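Local coordinates for protein beta-glucosidase (Saccharopolyspora erythraea D, PDB 5M6G) that probably hydrolyses terminal, non-reducing beta-D-glucosyl residues to release beta-D-glucose, as a magnesium-binding member of glycosyl hydrolase family 3, at residues Met67-Arg72 with Ile336-Met341; Gly86-Gly91 with Leu124-Asp129; Asp312-Leu317 with Asp326-Ser331. All coordinates share one frame; numbering follows the deposited sequence.

Interaction 1: Met67-Arg72 with Ile336-Met341; sequences MVQVER and IDMFMM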
# COMPACT_ATOMS: atom_id res chain seq x y z
N MET A 67 6.16 22.46 -7.23
CA MET A 67 6.53 21.16 -7.77
C MET A 67 7.33 20.30 -6.79
O MET A 67 7.68 19.17 -7.12
CB MET A 67 7.31 21.36 -9.07
CG MET A 67 6.44 21.96 -10.17
SD MET A 67 7.35 22.43 -11.65
CE MET A 67 7.89 20.81 -12.21
N VAL A 68 7.59 20.81 -5.59
CA VAL A 68 8.40 20.12 -4.59
C VAL A 68 7.49 19.46 -3.56
O VAL A 68 6.55 20.09 -3.04
CB VAL A 68 9.37 21.11 -3.91
CG1 VAL A 68 10.07 20.43 -2.74
CG2 VAL A 68 10.38 21.67 -4.93
N GLN A 69 7.74 18.19 -3.27
CA GLN A 69 7.18 17.52 -2.10
C GLN A 69 8.36 17.05 -1.25
O GLN A 69 9.12 16.17 -1.68
CB GLN A 69 6.27 16.36 -2.47
CG GLN A 69 5.64 15.66 -1.26
CD GLN A 69 4.85 14.44 -1.66
OE1 GLN A 69 5.42 13.45 -2.08
NE2 GLN A 69 3.53 14.53 -1.58
N VAL A 70 8.53 17.65 -0.07
CA VAL A 70 9.69 17.40 0.77
C VAL A 70 9.27 16.59 1.99
O VAL A 70 8.18 16.80 2.54
CB VAL A 70 10.40 18.71 1.17
CG1 VAL A 70 9.54 19.61 2.08
CG2 VAL A 70 11.75 18.41 1.80
N GLU A 71 10.13 15.66 2.40
CA GLU A 71 9.86 14.84 3.57
C GLU A 71 10.02 15.68 4.83
O GLU A 71 10.95 16.49 4.94
CB GLU A 71 10.81 13.64 3.58
CG GLU A 71 10.24 12.37 4.21
CD GLU A 71 10.20 12.42 5.73
OE1 GLU A 71 11.14 12.98 6.33
OE2 GLU A 71 9.23 11.90 6.31
N ARG A 72 9.11 15.49 5.78
CA ARG A 72 8.97 16.43 6.90
C ARG A 72 10.26 16.56 7.72
O ARG A 72 10.51 17.63 8.29
CB ARG A 72 7.82 15.99 7.81
CG ARG A 72 7.98 14.54 8.27
CD ARG A 72 7.01 14.19 9.40
NE ARG A 72 7.36 14.82 10.67
CZ ARG A 72 8.22 14.29 11.55
NH1 ARG A 72 8.81 13.14 11.27
NH2 ARG A 72 8.48 14.92 12.69
N ILE A 336 6.68 14.49 -15.42
CA ILE A 336 6.33 14.41 -14.00
C ILE A 336 6.06 15.81 -13.45
O ILE A 336 6.76 16.78 -13.78
CB ILE A 336 7.45 13.69 -13.22
CG1 ILE A 336 7.56 12.24 -13.69
CG2 ILE A 336 7.19 13.73 -11.69
CD1 ILE A 336 8.63 11.44 -12.99
N ASP A 337 5.04 15.93 -12.61
CA ASP A 337 4.58 17.23 -12.12
C ASP A 337 5.14 17.61 -10.76
O ASP A 337 5.42 18.79 -10.52
CB ASP A 337 3.05 17.25 -12.03
CG ASP A 337 2.39 16.91 -13.34
OD1 ASP A 337 2.75 17.53 -14.37
OD2 ASP A 337 1.53 16.00 -13.35
N MET A 338 5.27 16.65 -9.85
CA MET A 338 5.71 16.92 -8.48
C MET A 338 6.80 15.94 -8.11
O MET A 338 6.74 14.76 -8.48
CB MET A 338 4.54 16.82 -7.49
CG MET A 338 4.95 17.02 -6.04
SD MET A 338 3.53 17.18 -4.95
CE MET A 338 3.08 18.90 -5.22
N PHE A 339 7.81 16.41 -7.39
CA PHE A 339 9.00 15.61 -7.14
C PHE A 339 9.16 15.35 -5.66
O PHE A 339 9.30 16.29 -4.86
CB PHE A 339 10.21 16.29 -7.77
CG PHE A 339 10.13 16.29 -9.26
CD1 PHE A 339 9.35 17.24 -9.91
CD2 PHE A 339 10.70 15.26 -9.99
CE1 PHE A 339 9.21 17.19 -11.29
CE2 PHE A 339 10.57 15.22 -11.35
CZ PHE A 339 9.83 16.17 -12.00
N MET A 340 9.10 14.08 -5.30
CA MET A 340 9.14 13.63 -3.92
C MET A 340 10.60 13.45 -3.52
O MET A 340 11.32 12.66 -4.14
CB MET A 340 8.38 12.31 -3.77
CG MET A 340 8.29 11.78 -2.34
SD MET A 340 7.64 10.09 -2.34
CE MET A 340 6.03 10.34 -3.06
N MET A 341 11.04 14.18 -2.49
CA MET A 341 12.45 14.18 -2.14
C MET A 341 12.62 14.15 -0.62
O MET A 341 11.80 14.70 0.12
CB MET A 341 13.17 15.39 -2.74
CG MET A 341 12.65 16.75 -2.25
SD MET A 341 13.30 18.07 -3.31
CE MET A 341 12.35 17.81 -4.82
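Q69 and M340 lie side by side on two neighbouring strands, their side chains leaving the sheet on the same side and running in the same direction. The M340 chain can be traced atom by atom around a single oxygen, OE1 of Q69. Its CB stands 3.6 Å from Q69 OE1. CG, anti to the backbone N (chi1 -177°), closes to 3.3 Å of that oxygen, and SD passes more loosely at 4.0 Å. A turn at the last torsion (chi3 -61°) then folds CE back to 3.3 Å from Q69 OE1, which is therefore wrapped by methionine carbons and buried with no hydrogen-bond partner in the model. The amide is held through its other end, where NE2 bonds to S87 OG. M340 also touches the bound sorbitol, so this face of the sheet leads to the sorbitol pocket.

The backbones are those of parallel beta strands, 68-71 and 339-341, whose directions differ by 18°. F339 N bonds to M67 O (2.8 Å), Q69 N to F339 O (2.9 Å), and the alternation continues through M341 N to Q69 O and E71 N to M341 O. The first strand thus pairs with one about 270 residues further on, consistent with closure of a TIM-type barrel, the clan to which this domain belongs.

V68, V70, F339 and M341 occupy the other face. There the M341 thioether lies aslant V68, with SD 4.0 Å from V68 CG1. M67 CE reaches the F339 ring at CE1 (4.0 Å), while M67 O lies in the ring plane at its edge and I336 CG2 covers one face. Helix 345-357 packs against this side, through F348 on V68, F339 and M341.

Interaction 2: Gly86-Gly91 with Leu124-Asp129; sequences GSVLSG and LIYGVD. With SOR (sorbitol), chain L.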
# COMPACT_ATOMS: atom_id res chain seq x y z
N GLY A 86 5.27 23.20 -2.29
CA GLY A 86 3.88 22.84 -2.54
C GLY A 86 3.37 21.71 -1.68
O GLY A 86 2.16 21.63 -1.42
N SER A 87 4.25 20.83 -1.21
CA SER A 87 3.76 19.64 -0.54
C SER A 87 4.79 19.16 0.46
O SER A 87 5.99 19.40 0.30
CB SER A 87 3.45 18.54 -1.55
OG SER A 87 2.93 17.39 -0.89
N VAL A 88 4.30 18.45 1.48
CA VAL A 88 5.14 17.73 2.43
C VAL A 88 4.60 16.31 2.51
O VAL A 88 3.40 16.07 2.31
CB VAL A 88 5.16 18.41 3.81
CG1 VAL A 88 5.94 17.60 4.84
CG2 VAL A 88 5.76 19.82 3.70
N LEU A 89 5.49 15.35 2.78
CA LEU A 89 5.06 13.98 3.06
C LEU A 89 5.70 13.49 4.35
O LEU A 89 6.73 14.01 4.80
CB LEU A 89 5.41 12.98 1.93
CG LEU A 89 6.86 12.46 1.83
CD1 LEU A 89 6.92 11.05 1.24
CD2 LEU A 89 7.74 13.40 1.02
N SER A 90 5.05 12.50 4.95
CA SER A 90 5.70 11.63 5.92
C SER A 90 6.11 10.37 5.19
O SER A 90 5.26 9.68 4.61
CB SER A 90 4.77 11.29 7.09
OG SER A 90 4.72 12.35 8.03
N GLY A 91 7.40 10.09 5.15
CA GLY A 91 7.84 8.77 4.73
C GLY A 91 7.37 7.72 5.74
O GLY A 91 6.85 8.03 6.81
N LEU A 124 -0.82 24.05 1.69
CA LEU A 124 -0.02 22.85 1.49
C LEU A 124 -0.93 21.65 1.23
O LEU A 124 -2.05 21.58 1.73
CB LEU A 124 0.82 22.60 2.73
CG LEU A 124 2.10 21.80 2.65
CD1 LEU A 124 3.12 22.56 1.82
CD2 LEU A 124 2.60 21.60 4.07
N ILE A 125 -0.43 20.69 0.45
CA ILE A 125 -1.02 19.36 0.37
C ILE A 125 -0.05 18.39 1.03
O ILE A 125 1.17 18.48 0.81
CB ILE A 125 -1.36 18.97 -1.09
CG1 ILE A 125 -2.27 17.74 -1.14
CG2 ILE A 125 -0.11 18.75 -1.94
CD1 ILE A 125 -2.77 17.42 -2.55
N TYR A 126 -0.57 17.53 1.89
CA TYR A 126 0.27 16.62 2.67
C TYR A 126 -0.01 15.19 2.22
O TYR A 126 -1.17 14.79 2.13
CB TYR A 126 -0.01 16.77 4.17
CG TYR A 126 1.12 16.30 5.06
CD1 TYR A 126 1.41 14.94 5.19
CD2 TYR A 126 1.91 17.21 5.76
CE1 TYR A 126 2.44 14.50 6.01
CE2 TYR A 126 2.95 16.78 6.58
CZ TYR A 126 3.21 15.43 6.70
OH TYR A 126 4.24 15.01 7.51
N GLY A 127 1.05 14.44 1.91
CA GLY A 127 0.92 13.06 1.48
C GLY A 127 1.49 12.05 2.46
O GLY A 127 2.35 12.39 3.28
N VAL A 128 1.01 10.81 2.40
CA VAL A 128 1.44 9.77 3.33
C VAL A 128 1.15 8.43 2.68
O VAL A 128 0.27 8.32 1.83
CB VAL A 128 0.71 9.92 4.69
CG1 VAL A 128 -0.75 9.50 4.57
CG2 VAL A 128 1.40 9.10 5.77
N ASP A 129 1.87 7.39 3.11
CA ASP A 129 1.51 6.02 2.74
C ASP A 129 0.43 5.53 3.71
O ASP A 129 0.73 5.10 4.83
CB ASP A 129 2.71 5.09 2.78
CG ASP A 129 3.76 5.46 1.75
OD1 ASP A 129 3.57 5.13 0.55
OD2 ASP A 129 4.78 6.07 2.15
C1 SOR L . 6.06 3.91 -2.69
C2 SOR L . 5.93 4.76 -1.43
C3 SOR L . 7.30 5.34 -1.08
C4 SOR L . 7.31 5.89 0.34
C5 SOR L . 8.72 5.96 0.94
C6 SOR L . 8.58 6.17 2.45
O1 SOR L . 5.04 2.96 -2.75
O2 SOR L . 4.99 5.80 -1.65
O3 SOR L . 7.58 6.37 -1.99
O4 SOR L . 6.72 7.17 0.37
O5 SOR L . 9.48 4.79 0.67
O6 SOR L . 9.79 5.86 3.10
O HOH W 1 4.19 7.19 4.68
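The Y126 ring lies against strand 87-90, with the backbone oxygen of V88 over one face, standing 3.6 Å off the ring plane and displaced from the ring centre. At the edge, in plane, sits S90 OG, to which the Y126 hydroxyl donates a hydrogen bond (OH to OG, 2.8 Å). V88 CG1 touches the ring at CE2 (3.6 Å), and M107 of helix 101-116 packs on Y126 as well. Replacing Y126 with an alanine would probably leave S90 OG without this donor and open a gap beside V88 CG1.

Between the strands, I125 O accepts twice: from V88 N in the carbonyl plane (3.2 Å) and from S87 OG at 2.7 Å, the hydroxyl lying 43° out of that plane. S87 OG is placed there by its torsion, which sets it anti to the backbone N (chi1 -178°). These parallel strands and helix 101-116 form a right-handed beta-alpha-beta unit of the barrel.

At the C-terminal ends, where TIM barrels carry their active sites, a water donates to S90 O (2.7 Å) and D129 OD2 and accepts from D129 N, bridging the strands. Sorbitol O2 donates to D129 OD1 (2.7 Å) and O4 to OD2 (2.9 Å). Both carboxylate oxygens are thus engaged by the polyol, and the water that shares OD2 ties the orientation of this sorbitol-binding acid to the strand backbone.

Interaction 3: Asp312-Leu317 with Asp326-Ser331; sequences DAIDKL and DEVRAS. With MG (magnesium ion), chain B.
E327 and D315 meet at a magnesium ion, and metal coordination is the main link between the 312-317 loop and the helix. The E327 carboxylate grips the ion with both oxygens, OE2 at 2.5 Å and OE1 at 2.6 Å from the magnesium, while D315 contributes its backbone O at 2.3 Å. The glutamate chain is extended beyond CG (chi2 169°), which carries the carboxylate out from the helix to the loop. A water, D318 OD1 and the backbone oxygens of Q320 and D322 complete the site.

Among the polar bonds around the ion, E327 OE1 also accepts from T324 N, just ahead of the helix, which helps fix the rotation of the carboxylate. The side chain of D315 turns to a different partner, R344. Within the helix, R329 grips D326 end-on: NH1 and NH2 both bond to D326 OD1, with NH1 at 2.8 Å from it, and R329 NE pairs with E355.

Apolar packing adds to this. L317 lies beside the metal-binding glutamate, the two side chains running antiparallel alongside one another with L317 CB 3.7 Å from E327 CG. I314 sends its two branches to different places: CD1 reaches V328 CG2 at 4.0 Å, and CG2 presses on S331 CB at 3.4 Å, a close carbon-carbon approach.

I314 and S331 both extend this packing to F339 on strand 339-341, whereas I314 and V328 meet F348 of helix 345-357. The loop after strand 306-308 and helix 325-334 are thereby seated together against the barrel.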
# COMPACT_ATOMS: atom_id res chain seq x y z
N ASP A 312 12.99 10.24 -3.89
CA ASP A 312 14.34 10.43 -4.42
C ASP A 312 14.56 9.62 -5.69
O ASP A 312 15.63 9.08 -5.94
CB ASP A 312 15.42 10.10 -3.38
CG ASP A 312 15.46 11.08 -2.22
OD1 ASP A 312 14.97 12.22 -2.38
OD2 ASP A 312 15.97 10.72 -1.14
N ALA A 313 13.51 9.53 -6.52
CA ALA A 313 13.58 8.69 -7.71
C ALA A 313 14.45 9.31 -8.81
O ALA A 313 15.09 8.57 -9.57
CB ALA A 313 12.18 8.44 -8.26
N ILE A 314 14.47 10.64 -8.93
CA ILE A 314 15.30 11.24 -9.98
C ILE A 314 16.77 11.03 -9.66
O ILE A 314 17.60 10.96 -10.58
CB ILE A 314 14.98 12.74 -10.17
CG1 ILE A 314 15.35 13.55 -8.93
CG2 ILE A 314 13.51 12.94 -10.52
CD1 ILE A 314 15.30 15.04 -9.16
N ASP A 315 17.12 10.92 -8.38
CA ASP A 315 18.49 10.64 -7.98
C ASP A 315 19.02 9.36 -8.61
O ASP A 315 20.22 9.24 -8.87
CB ASP A 315 18.59 10.49 -6.46
CG ASP A 315 17.97 11.64 -5.71
OD1 ASP A 315 17.02 12.27 -6.24
OD2 ASP A 315 18.42 11.89 -4.58
N LYS A 316 18.15 8.39 -8.83
CA LYS A 316 18.57 7.06 -9.24
C LYS A 316 18.68 6.92 -10.75
O LYS A 316 19.04 5.83 -11.23
CB LYS A 316 17.60 6.01 -8.67
CG LYS A 316 17.38 6.14 -7.16
CD LYS A 316 16.30 5.20 -6.66
CE LYS A 316 15.87 5.58 -5.24
NZ LYS A 316 16.94 5.45 -4.21
N LEU A 317 18.41 7.98 -11.50
CA LEU A 317 18.42 7.88 -12.96
C LEU A 317 19.80 7.50 -13.50
O LEU A 317 19.91 6.67 -14.40
CB LEU A 317 17.97 9.21 -13.59
CG LEU A 317 16.47 9.50 -13.48
CD1 LEU A 317 16.16 10.84 -14.09
CD2 LEU A 317 15.71 8.40 -14.20
N ASP A 326 21.15 17.25 -14.85
CA ASP A 326 20.69 16.39 -15.94
C ASP A 326 19.50 15.54 -15.51
O ASP A 326 18.58 15.30 -16.29
CB ASP A 326 21.83 15.46 -16.40
CG ASP A 326 22.95 16.20 -17.10
OD1 ASP A 326 22.75 17.37 -17.50
OD2 ASP A 326 24.03 15.60 -17.27
N GLU A 327 19.51 15.06 -14.26
CA GLU A 327 18.41 14.22 -13.81
C GLU A 327 17.15 15.05 -13.59
O GLU A 327 16.05 14.60 -13.93
CB GLU A 327 18.82 13.46 -12.55
CG GLU A 327 19.81 12.35 -12.84
CD GLU A 327 20.43 11.78 -11.58
OE1 GLU A 327 20.87 12.57 -10.73
OE2 GLU A 327 20.46 10.54 -11.44
N VAL A 328 17.30 16.25 -13.05
CA VAL A 328 16.17 17.17 -12.96
C VAL A 328 15.56 17.41 -14.34
O VAL A 328 14.36 17.23 -14.54
CB VAL A 328 16.60 18.49 -12.29
CG1 VAL A 328 15.44 19.49 -12.28
CG2 VAL A 328 17.11 18.23 -10.87
N ARG A 329 16.40 17.79 -15.31
CA ARG A 329 15.92 18.06 -16.66
C ARG A 329 15.20 16.85 -17.24
O ARG A 329 14.08 16.97 -17.76
CB ARG A 329 17.09 18.47 -17.56
CG ARG A 329 16.73 18.66 -19.05
CD ARG A 329 18.00 18.86 -19.90
NE ARG A 329 19.02 19.54 -19.11
CZ ARG A 329 20.21 19.03 -18.80
NH1 ARG A 329 20.57 17.84 -19.26
NH2 ARG A 329 21.04 19.73 -18.03
N ALA A 330 15.83 15.68 -17.18
CA ALA A 330 15.25 14.50 -17.82
C ALA A 330 13.89 14.15 -17.24
O ALA A 330 12.97 13.77 -17.97
CB ALA A 330 16.20 13.31 -17.70
N SER A 331 13.75 14.29 -15.92
CA SER A 331 12.52 13.83 -15.28
C SER A 331 11.40 14.85 -15.42
O SER A 331 10.24 14.48 -15.67
CB SER A 331 12.78 13.52 -13.81
OG SER A 331 11.75 12.70 -13.31
MG MG B . 21.98 10.57 -9.48
O HOH W 2 23.94 11.60 -9.02

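In the fold
All three contacts belong to the N-terminal, TIM-barrel-type domain. Interactions 1 and 2 share one parallel sheet: strands 68-71 and 87-90 are neighbours in it, and the contact centres are about 8 Å apart. Interaction 3 lies outside the strands, its centre about 12 Å from that of interaction 1 and about 20 Å from that of interaction 2, whose nearest atoms are about 8 Å away. Along the chain, interactions 2 and 3 follow in series, both inside the long loop that interaction 1 closes. Helix 325-334 is followed, after a short connection, by strand 339-341, so the magnesium-bound segment adjoins the strand that carries M340 to the sorbitol pocket, which D129 of interaction 2 also lines.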